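Local structure of cytosine-specific methyltransferase (Escherichia coli O157:H7 EDL933, 3G7U) at residues A[12-21]-A[329-337]; A[195-204]-A[216-227]. The protein probably methylates cytosine at carbon 5 in DNA, using S-adenosyl-L-methionine as methyl donor, as part of a prophage-encoded modification system. All coordinates share one frame; numbering follows the deposited sequence.

Interaction 1 (A[12-21]-A[329-337]); sequences VGGLSLGAAR and GFPDWFRFH
The Phe334 ring meets Val12 at its edge: the carbonyl O of Val12 lies near the ring plane, 3.4 Å from CZ of Phe334, while one face of the same ring carries CD1 of Phe330. Phe336 in turn has Phe334 CD2 over one face and Phe330 CG at its edge, and one face of Phe330 holds Phe336 CZ. Trp333 carries Pro331 CG on one face. This aromatic cluster, formed by the Gly-Phe-Pro-Asp end of motif IX of cytosine-C5 methyltransferases and the residues just after it, packs against the glycine-rich loop and first helix of motif I, the part of the Rossmann-like fold that lines the cofactor site in relatives. The direct contacts are mostly apolar. Val12 CG2 sits 4.2 Å from each of Phe330 CZ, Phe334 CE2 and Phe336 CE1, so one methyl is shared by three rings, and CA of Gly14 comes to 3.8 Å from Phe330 CZ. Val12 O is buried here without a polar partner in the model.

Further along the helix, Leu17 holds CG anti to its backbone N (chi1 176°), and chi2 of 53° then splits its methyls: Leu17 CD1 lies 3.8 Å from Trp333 CH2, while CD2 meets Pro331 tip to tip. Arg21 slides past Trp333 with its guanidinium steeply inclined to the indole, planes 80° apart; its NE and NH2 are bonded to the carbonyls of Gln233 and Lys229. The polar link is a water, taking a bond from NH1 and donating to Gly329 O. The tightest carbon pair is Leu17 CD2 to Pro331 CD, 3.5 Å.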
loop_
_atom_site.group_PDB
_atom_site.type_symbol
_atom_site.label_atom_id
_atom_site.label_comp_id
_atom_site.label_asym_id
_atom_site.label_seq_id
_atom_site.Cartn_x
_atom_site.Cartn_y
_atom_site.Cartn_z
ATOM N N VAL A 12 3.645 1.730 6.075
ATOM C CA VAL A 12 3.360 0.492 6.842
ATOM C C VAL A 12 3.588 -0.788 6.078
ATOM O O VAL A 12 3.647 -1.857 6.682
ATOM C CB VAL A 12 1.876 0.427 7.346
ATOM C CG1 VAL A 12 1.632 1.560 8.289
ATOM C CG2 VAL A 12 0.884 0.461 6.169
ATOM N N GLY A 13 3.761 -0.673 4.762
ATOM C CA GLY A 13 4.190 -1.810 3.961
ATOM C C GLY A 13 3.201 -2.343 2.935
ATOM O O GLY A 13 3.196 -3.542 2.655
ATOM N N GLY A 14 2.357 -1.477 2.385
ATOM C CA GLY A 14 1.528 -1.878 1.230
ATOM C C GLY A 14 2.390 -2.417 0.063
ATOM O O GLY A 14 2.127 -3.496 -0.455
ATOM N N LEU A 15 3.407 -1.656 -0.345
ATOM C CA LEU A 15 4.255 -2.066 -1.469
ATOM C C LEU A 15 5.127 -3.239 -1.035
ATOM O O LEU A 15 5.377 -4.136 -1.822
ATOM C CB LEU A 15 5.128 -0.878 -1.901
ATOM C CG LEU A 15 5.905 -1.043 -3.186
ATOM C CD1 LEU A 15 4.889 -1.014 -4.389
ATOM C CD2 LEU A 15 6.875 0.136 -3.305
ATOM N N SER A 16 5.554 -3.237 0.231
ATOM C CA SER A 16 6.323 -4.361 0.807
ATOM C C SER A 16 5.551 -5.669 0.737
ATOM O O SER A 16 6.104 -6.740 0.391
ATOM C CB SER A 16 6.658 -4.122 2.276
ATOM O OG SER A 16 7.732 -3.213 2.402
ATOM N N LEU A 17 4.269 -5.608 1.068
ATOM C CA LEU A 17 3.442 -6.848 1.063
ATOM C C LEU A 17 3.283 -7.328 -0.380
ATOM O O LEU A 17 3.326 -8.525 -0.658
ATOM C CB LEU A 17 2.069 -6.587 1.687
ATOM C CG LEU A 17 1.108 -7.788 1.643
ATOM C CD1 LEU A 17 1.791 -9.053 2.252
ATOM C CD2 LEU A 17 -0.204 -7.434 2.364
ATOM N N GLY A 18 3.099 -6.383 -1.294
ATOM C CA GLY A 18 3.086 -6.713 -2.728
ATOM C C GLY A 18 4.377 -7.413 -3.142
ATOM O O GLY A 18 4.332 -8.437 -3.823
ATOM N N ALA A 19 5.526 -6.882 -2.702
ATOM C CA ALA A 19 6.809 -7.475 -3.065
ATOM C C ALA A 19 6.919 -8.878 -2.510
ATOM O O ALA A 19 7.323 -9.818 -3.228
ATOM C CB ALA A 19 7.971 -6.594 -2.548
ATOM N N ALA A 20 6.566 -9.043 -1.245
ATOM C CA ALA A 20 6.736 -10.317 -0.546
ATOM C C ALA A 20 5.834 -11.397 -1.159
ATOM O O ALA A 20 6.246 -12.553 -1.347
ATOM C CB ALA A 20 6.445 -10.151 0.974
ATOM N N ARG A 21 4.610 -11.011 -1.490
ATOM C CA ARG A 21 3.671 -11.967 -2.114
ATOM C C ARG A 21 4.136 -12.360 -3.555
ATOM O O ARG A 21 3.956 -13.504 -3.987
ATOM C CB ARG A 21 2.245 -11.415 -2.117
ATOM C CG ARG A 21 1.539 -11.493 -0.779
ATOM C CD ARG A 21 0.106 -11.016 -0.920
ATOM N NE ARG A 21 -0.743 -11.580 0.108
ATOM C CZ ARG A 21 -1.965 -11.150 0.411
ATOM N NH1 ARG A 21 -2.471 -10.107 -0.232
ATOM N NH2 ARG A 21 -2.674 -11.774 1.358
ATOM N N GLY A 329 -7.367 -3.149 -0.181
ATOM C CA GLY A 329 -6.723 -4.367 -0.601
ATOM C C GLY A 329 -5.759 -4.979 0.398
ATOM O O GLY A 329 -4.953 -5.833 0.033
ATOM N N PHE A 330 -5.847 -4.596 1.672
ATOM C CA PHE A 330 -5.029 -5.237 2.690
ATOM C C PHE A 330 -5.718 -6.499 3.207
ATOM O O PHE A 330 -6.943 -6.561 3.310
ATOM C CB PHE A 330 -4.780 -4.272 3.882
ATOM C CG PHE A 330 -3.653 -3.293 3.666
ATOM C CD1 PHE A 330 -2.339 -3.626 4.024
ATOM C CD2 PHE A 330 -3.936 -2.028 3.187
ATOM C CE1 PHE A 330 -1.313 -2.699 3.842
ATOM C CE2 PHE A 330 -2.931 -1.101 2.991
ATOM C CZ PHE A 330 -1.628 -1.443 3.340
ATOM N N PRO A 331 -4.941 -7.531 3.549
ATOM C CA PRO A 331 -5.584 -8.716 4.106
ATOM C C PRO A 331 -6.032 -8.506 5.548
ATOM O O PRO A 331 -5.490 -7.649 6.260
ATOM C CB PRO A 331 -4.469 -9.751 4.097
ATOM C CG PRO A 331 -3.189 -8.983 4.076
ATOM C CD PRO A 331 -3.469 -7.659 3.471
ATOM N N ASP A 332 -7.003 -9.293 5.998
ATOM C CA ASP A 332 -7.483 -9.188 7.379
ATOM C C ASP A 332 -6.461 -9.457 8.451
ATOM O O ASP A 332 -6.644 -8.996 9.569
ATOM C CB ASP A 332 -8.668 -10.134 7.624
ATOM C CG ASP A 332 -9.965 -9.573 7.149
ATOM O OD1 ASP A 332 -10.023 -8.397 6.738
ATOM O OD2 ASP A 332 -10.982 -10.312 7.219
ATOM N N TRP A 333 -5.393 -10.190 8.118
ATOM C CA TRP A 333 -4.327 -10.498 9.088
ATOM C C TRP A 333 -3.266 -9.391 9.241
ATOM O O TRP A 333 -2.426 -9.466 10.118
ATOM C CB TRP A 333 -3.667 -11.865 8.766
ATOM C CG TRP A 333 -3.177 -12.030 7.341
ATOM C CD1 TRP A 333 -3.830 -12.652 6.328
ATOM C CD2 TRP A 333 -1.909 -11.573 6.779
ATOM N NE1 TRP A 333 -3.058 -12.649 5.180
ATOM C CE2 TRP A 333 -1.877 -11.998 5.428
ATOM C CE3 TRP A 333 -0.801 -10.880 7.303
ATOM C CZ2 TRP A 333 -0.798 -11.722 4.569
ATOM C CZ3 TRP A 333 0.275 -10.606 6.464
ATOM C CH2 TRP A 333 0.272 -11.022 5.106
ATOM N N PHE A 334 -3.355 -8.355 8.405
ATOM C CA PHE A 334 -2.434 -7.220 8.489
ATOM C C PHE A 334 -2.875 -6.361 9.676
ATOM O O PHE A 334 -4.048 -6.038 9.823
ATOM C CB PHE A 334 -2.446 -6.438 7.168
ATOM C CG PHE A 334 -1.249 -5.556 6.984
ATOM C CD1 PHE A 334 -0.127 -6.029 6.276
ATOM C CD2 PHE A 334 -1.218 -4.289 7.546
ATOM C CE1 PHE A 334 1.018 -5.231 6.125
ATOM C CE2 PHE A 334 -0.068 -3.463 7.381
ATOM C CZ PHE A 334 1.030 -3.958 6.672
ATOM N N ARG A 335 -1.929 -5.978 10.530
ATOM C CA ARG A 335 -2.274 -5.305 11.771
ATOM C C ARG A 335 -1.864 -3.850 11.705
ATOM O O ARG A 335 -0.718 -3.551 11.380
ATOM C CB ARG A 335 -1.544 -5.969 12.926
ATOM C CG ARG A 335 -2.035 -5.500 14.299
ATOM C CD ARG A 335 -1.360 -6.336 15.397
ATOM N NE ARG A 335 -1.799 -5.901 16.717
ATOM C CZ ARG A 335 -1.753 -6.656 17.814
ATOM N NH1 ARG A 335 -1.315 -7.913 17.730
ATOM N NH2 ARG A 335 -2.188 -6.170 18.988
ATOM N N PHE A 336 -2.788 -2.944 12.003
ATOM C CA PHE A 336 -2.476 -1.500 11.933
ATOM C C PHE A 336 -2.353 -0.923 13.325
ATOM O O PHE A 336 -2.608 -1.613 14.313
ATOM C CB PHE A 336 -3.580 -0.745 11.173
ATOM C CG PHE A 336 -3.662 -1.142 9.746
ATOM C CD1 PHE A 336 -2.846 -0.533 8.814
ATOM C CD2 PHE A 336 -4.480 -2.207 9.343
ATOM C CE1 PHE A 336 -2.854 -0.950 7.479
ATOM C CE2 PHE A 336 -4.502 -2.639 7.997
ATOM C CZ PHE A 336 -3.700 -1.995 7.066
ATOM N N HIS A 337 -1.960 0.350 13.420
ATOM C CA HIS A 337 -1.962 1.029 14.708
ATOM C C HIS A 337 -3.342 0.957 15.351
ATOM O O HIS A 337 -4.371 0.984 14.657
ATOM C CB HIS A 337 -1.554 2.495 14.519
ATOM C CG HIS A 337 -1.146 3.172 15.797
ATOM N ND1 HIS A 337 -2.048 3.822 16.619
ATOM C CD2 HIS A 337 0.067 3.292 16.395
ATOM C CE1 HIS A 337 -1.408 4.312 17.669
ATOM N NE2 HIS A 337 -0.128 3.994 17.565
HETATM O O HOH W 1 -4.826 -8.687 0.296
#

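Interaction 2 (A[195-204]-A[216-227]); sequences DALYGLPDII and RTIKKDRKGGFY
The hydroxyl of Tyr227 donates to Asp195 O at 2.6 Å, tilted from the carbonyl plane, and itself accepts a bond from NH2 of Arg222. Arg216 is bent at chi2 and chi3, which folds its guanidinium back over Pro201 and onto Ile203 O: Arg216 NH1 bonds that oxygen at 2.7 Å, in the carbonyl plane and nearly in the guanidinium plane, and NH2 adds a weak second bond. Between main chains, Lys219 N donates to Gly199 O at 3.0 Å.

Water extends these links. One molecule donates to both Tyr198 O and Lys219 O, another to Gly199 O and Thr217 O. A third accepts from Arg222 NE, lying in the plane of the guanidinium.

The main stack sets that guanidinium flat on the Tyr198 ring, centres 4.1 Å apart and planes at 14°. The extended Arg222 chain lays both CD and NE over the ring; Arg222 CD makes a CH-pi contact 4.0 Å from the Tyr198 centroid, while CZ is displaced to one side, so the cation-pi contact is off-centre. Asp195 OD1 stays 4.1 Å from Arg222 NH2, short of a salt bridge.

Apolar contacts add to these. At the end of helix 193-196, Ala196 CB rests 3.8 Å from Phe226 CZ; beside the Gly199-Lys219 pairing, Leu200 CD2 runs alongside Ile218 CG2, the two side chains pointing the same way.

At the heart of the arrangement is a type II beta turn, Leu197 to Leu200, with Gly199 at its third position. Its place in the chain, between motifs VIII and IX, matches the variable region that holds the target-recognition domain in cytosine-C5 methyltransferases.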
loop_
_atom_site.group_PDB
_atom_site.type_symbol
_atom_site.label_atom_id
_atom_site.label_comp_id
_atom_site.label_asym_id
_atom_site.label_seq_id
_atom_site.Cartn_x
_atom_site.Cartn_y
_atom_site.Cartn_z
ATOM N N ASP A 195 -18.855 -6.840 -1.805
ATOM C CA ASP A 195 -18.051 -8.067 -1.691
ATOM C C ASP A 195 -16.926 -7.896 -0.677
ATOM O O ASP A 195 -16.587 -8.837 0.043
ATOM C CB ASP A 195 -17.382 -8.425 -3.026
ATOM C CG ASP A 195 -18.380 -8.646 -4.165
ATOM O OD1 ASP A 195 -19.473 -9.199 -3.920
ATOM O OD2 ASP A 195 -18.043 -8.264 -5.313
ATOM N N ALA A 196 -16.333 -6.705 -0.640
ATOM C CA ALA A 196 -15.119 -6.530 0.206
ATOM C C ALA A 196 -15.509 -6.525 1.673
ATOM O O ALA A 196 -14.779 -7.041 2.503
ATOM C CB ALA A 196 -14.410 -5.220 -0.140
ATOM N N LEU A 197 -16.693 -5.996 1.960
ATOM C CA LEU A 197 -17.179 -5.819 3.348
ATOM C C LEU A 197 -17.967 -7.014 3.891
ATOM O O LEU A 197 -18.397 -6.990 5.047
ATOM C CB LEU A 197 -18.002 -4.545 3.457
ATOM C CG LEU A 197 -17.255 -3.270 3.092
ATOM C CD1 LEU A 197 -18.041 -2.058 3.529
ATOM C CD2 LEU A 197 -15.863 -3.262 3.722
ATOM N N TYR A 198 -18.079 -8.082 3.088
ATOM C CA TYR A 198 -18.833 -9.289 3.450
ATOM C C TYR A 198 -18.396 -9.847 4.785
ATOM O O TYR A 198 -17.184 -10.084 5.002
ATOM C CB TYR A 198 -18.660 -10.415 2.406
ATOM C CG TYR A 198 -19.147 -11.756 2.947
ATOM C CD1 TYR A 198 -20.506 -12.056 2.940
ATOM C CD2 TYR A 198 -18.268 -12.680 3.529
ATOM C CE1 TYR A 198 -20.980 -13.250 3.458
ATOM C CE2 TYR A 198 -18.734 -13.867 4.077
ATOM C CZ TYR A 198 -20.104 -14.130 4.024
ATOM O OH TYR A 198 -20.612 -15.283 4.532
ATOM N N GLY A 199 -19.371 -10.115 5.659
ATOM C CA GLY A 199 -19.125 -10.953 6.859
ATOM C C GLY A 199 -18.568 -10.230 8.079
ATOM O O GLY A 199 -18.350 -10.835 9.130
ATOM N N LEU A 200 -18.352 -8.926 7.952
ATOM C CA LEU A 200 -17.892 -8.119 9.072
ATOM C C LEU A 200 -19.053 -7.876 10.049
ATOM O O LEU A 200 -20.231 -7.931 9.640
ATOM C CB LEU A 200 -17.318 -6.784 8.548
ATOM C CG LEU A 200 -15.957 -6.820 7.808
ATOM C CD1 LEU A 200 -15.699 -5.491 7.109
ATOM C CD2 LEU A 200 -14.780 -7.126 8.743
ATOM N N PRO A 201 -18.743 -7.585 11.337
ATOM C CA PRO A 201 -19.841 -7.360 12.292
ATOM C C PRO A 201 -20.756 -6.179 11.968
ATOM O O PRO A 201 -20.282 -5.101 11.586
ATOM C CB PRO A 201 -19.133 -7.161 13.638
ATOM C CG PRO A 201 -17.694 -6.872 13.315
ATOM C CD PRO A 201 -17.411 -7.565 11.980
ATOM N N ASP A 202 -22.070 -6.380 12.129
ATOM C CA ASP A 202 -23.031 -5.287 11.943
ATOM C C ASP A 202 -23.119 -4.362 13.148
ATOM O O ASP A 202 -23.568 -3.212 13.030
ATOM C CB ASP A 202 -24.439 -5.855 11.660
ATOM C CG ASP A 202 -24.621 -6.254 10.204
ATOM O OD1 ASP A 202 -24.213 -5.477 9.300
ATOM O OD2 ASP A 202 -25.157 -7.358 9.965
ATOM N N ILE A 203 -22.751 -4.892 14.314
ATOM C CA ILE A 203 -22.721 -4.118 15.554
ATOM C C ILE A 203 -21.280 -3.925 15.984
ATOM O O ILE A 203 -20.566 -4.904 16.227
ATOM C CB ILE A 203 -23.477 -4.814 16.715
ATOM C CG1 ILE A 203 -24.917 -5.185 16.332
ATOM C CG2 ILE A 203 -23.410 -3.965 17.995
ATOM C CD1 ILE A 203 -25.797 -4.033 15.967
ATOM N N ILE A 204 -20.841 -2.670 16.096
ATOM C CA ILE A 204 -19.432 -2.468 16.460
ATOM C C ILE A 204 -19.320 -1.476 17.619
ATOM O O ILE A 204 -20.274 -0.781 17.933
ATOM C CB ILE A 204 -18.602 -1.912 15.251
ATOM C CG1 ILE A 204 -19.297 -0.652 14.693
ATOM C CG2 ILE A 204 -18.386 -2.996 14.189
ATOM C CD1 ILE A 204 -18.583 -0.082 13.549
ATOM N N ARG A 216 -12.697 -8.769 16.800
ATOM C CA ARG A 216 -14.077 -9.185 16.581
ATOM C C ARG A 216 -14.144 -10.408 15.690
ATOM O O ARG A 216 -13.347 -10.549 14.753
ATOM C CB ARG A 216 -14.867 -8.044 15.921
ATOM C CG ARG A 216 -15.204 -6.862 16.828
ATOM C CD ARG A 216 -15.987 -7.280 18.098
ATOM N NE ARG A 216 -17.302 -7.833 17.720
ATOM C CZ ARG A 216 -18.328 -7.136 17.309
ATOM N NH1 ARG A 216 -18.254 -5.806 17.194
ATOM N NH2 ARG A 216 -19.456 -7.766 17.019
ATOM N N THR A 217 -15.144 -11.263 15.949
ATOM C CA THR A 217 -15.430 -12.415 15.126
ATOM C C THR A 217 -16.085 -12.033 13.817
ATOM O O THR A 217 -17.003 -11.174 13.777
ATOM C CB THR A 217 -16.350 -13.416 15.916
ATOM O OG1 THR A 217 -15.627 -13.894 17.042
ATOM C CG2 THR A 217 -16.794 -14.596 15.034
ATOM N N ILE A 218 -15.575 -12.624 12.725
ATOM C CA ILE A 218 -16.156 -12.439 11.405
ATOM C C ILE A 218 -16.646 -13.771 10.819
ATOM O O ILE A 218 -16.289 -14.853 11.302
ATOM C CB ILE A 218 -15.135 -11.837 10.429
ATOM C CG1 ILE A 218 -13.892 -12.731 10.358
ATOM C CG2 ILE A 218 -14.731 -10.409 10.875
ATOM C CD1 ILE A 218 -13.067 -12.556 9.092
ATOM N N LYS A 219 -17.443 -13.670 9.774
ATOM C CA LYS A 219 -17.784 -14.838 8.970
ATOM C C LYS A 219 -16.751 -14.938 7.872
ATOM O O LYS A 219 -16.508 -13.958 7.152
ATOM C CB LYS A 219 -19.155 -14.668 8.340
ATOM C CG LYS A 219 -20.275 -14.637 9.328
ATOM C CD LYS A 219 -21.593 -14.459 8.589
ATOM C CE LYS A 219 -22.732 -14.305 9.581
ATOM N NZ LYS A 219 -22.528 -15.234 10.735
ATOM N N LYS A 220 -16.096 -16.088 7.786
ATOM C CA LYS A 220 -15.221 -16.352 6.663
ATOM C C LYS A 220 -15.571 -17.655 5.975
ATOM O O LYS A 220 -14.850 -18.635 6.067
ATOM C CB LYS A 220 -13.727 -16.223 7.001
ATOM C CG LYS A 220 -13.132 -17.017 8.108
ATOM C CD LYS A 220 -11.635 -16.713 8.068
ATOM C CE LYS A 220 -10.811 -17.974 7.965
ATOM N NZ LYS A 220 -10.131 -18.353 9.224
ATOM N N ASP A 221 -16.716 -17.646 5.312
ATOM C CA ASP A 221 -17.188 -18.799 4.566
ATOM C C ASP A 221 -17.371 -18.403 3.108
ATOM O O ASP A 221 -18.395 -18.713 2.496
ATOM C CB ASP A 221 -18.509 -19.310 5.162
ATOM C CG ASP A 221 -19.550 -18.209 5.319
ATOM O OD1 ASP A 221 -19.284 -17.067 4.878
ATOM O OD2 ASP A 221 -20.627 -18.477 5.899
ATOM N N ARG A 222 -16.415 -17.659 2.570
ATOM C CA ARG A 222 -16.443 -17.356 1.152
ATOM C C ARG A 222 -15.203 -17.786 0.424
ATOM O O ARG A 222 -14.142 -18.047 1.028
ATOM C CB ARG A 222 -16.781 -15.907 0.847
ATOM C CG ARG A 222 -18.223 -15.700 0.638
ATOM C CD ARG A 222 -18.470 -14.401 -0.019
ATOM N NE ARG A 222 -19.882 -14.113 0.019
ATOM C CZ ARG A 222 -20.425 -13.010 -0.480
ATOM N NH1 ARG A 222 -21.746 -12.828 -0.398
ATOM N NH2 ARG A 222 -19.659 -12.100 -1.071
ATOM N N LYS A 223 -15.384 -17.877 -0.890
ATOM C CA LYS A 223 -14.456 -18.513 -1.805
ATOM C C LYS A 223 -14.215 -17.569 -2.964
ATOM O O LYS A 223 -15.114 -16.807 -3.367
ATOM C CB LYS A 223 -15.068 -19.822 -2.333
ATOM C CG LYS A 223 -15.431 -20.868 -1.251
ATOM C CD LYS A 223 -14.307 -21.888 -1.018
ATOM C CE LYS A 223 -13.259 -21.410 -0.014
ATOM N NZ LYS A 223 -12.206 -22.442 0.163
ATOM N N GLY A 224 -13.002 -17.618 -3.498
ATOM C CA GLY A 224 -12.665 -16.779 -4.638
ATOM C C GLY A 224 -11.385 -16.018 -4.384
ATOM O O GLY A 224 -10.963 -15.878 -3.246
ATOM N N GLY A 225 -10.799 -15.516 -5.463
ATOM C CA GLY A 225 -9.478 -14.905 -5.447
ATOM C C GLY A 225 -9.288 -13.856 -4.368
ATOM O O GLY A 225 -8.321 -13.923 -3.625
ATOM N N PHE A 226 -10.229 -12.919 -4.273
ATOM C CA PHE A 226 -10.172 -11.830 -3.276
ATOM C C PHE A 226 -10.107 -12.361 -1.844
ATOM O O PHE A 226 -9.309 -11.858 -1.026
ATOM C CB PHE A 226 -11.373 -10.895 -3.444
ATOM C CG PHE A 226 -11.429 -9.786 -2.426
ATOM C CD1 PHE A 226 -10.632 -8.648 -2.584
ATOM C CD2 PHE A 226 -12.277 -9.871 -1.305
ATOM C CE1 PHE A 226 -10.677 -7.611 -1.654
ATOM C CE2 PHE A 226 -12.310 -8.822 -0.356
ATOM C CZ PHE A 226 -11.507 -7.687 -0.552
ATOM N N TYR A 227 -10.918 -13.397 -1.554
ATOM C CA TYR A 227 -11.012 -13.963 -0.210
ATOM C C TYR A 227 -9.814 -14.790 0.152
ATOM O O TYR A 227 -9.465 -14.898 1.332
ATOM C CB TYR A 227 -12.328 -14.755 -0.033
ATOM C CG TYR A 227 -13.518 -13.863 -0.266
ATOM C CD1 TYR A 227 -13.871 -12.879 0.672
ATOM C CD2 TYR A 227 -14.259 -13.940 -1.453
ATOM C CE1 TYR A 227 -14.938 -12.007 0.445
ATOM C CE2 TYR A 227 -15.334 -13.079 -1.689
ATOM C CZ TYR A 227 -15.674 -12.120 -0.731
ATOM O OH TYR A 227 -16.718 -11.259 -0.951
HETATM O O HOH W 2 -15.701 -11.431 6.848
HETATM O O HOH W 3 -21.398 -16.377 1.305
HETATM O O HOH W 4 -19.398 -10.963 12.142
#

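How the interactions relate
Interaction 2 is nested inside the long chain loop that interaction 1 closes, and their centres lie about 18 Å apart. The centre of interaction 1, a buried contact, lies about 7 Å from the centre of the chain, and that of interaction 2, a surface contact, about 21 Å. They touch directly where Asp332 OD2 packs 3.6 Å from Ile218 CD1. Arg326, on helix 321-328, ties them further: it forms a salt bridge with Asp332 and bonds the carbonyls of Ala196 and Tyr198. Helix 225-231, which begins in interaction 2, also borders interaction 1 through its bond to Arg21. Neither contact includes Cys81, the predicted catalytic residue, and both lie away from it.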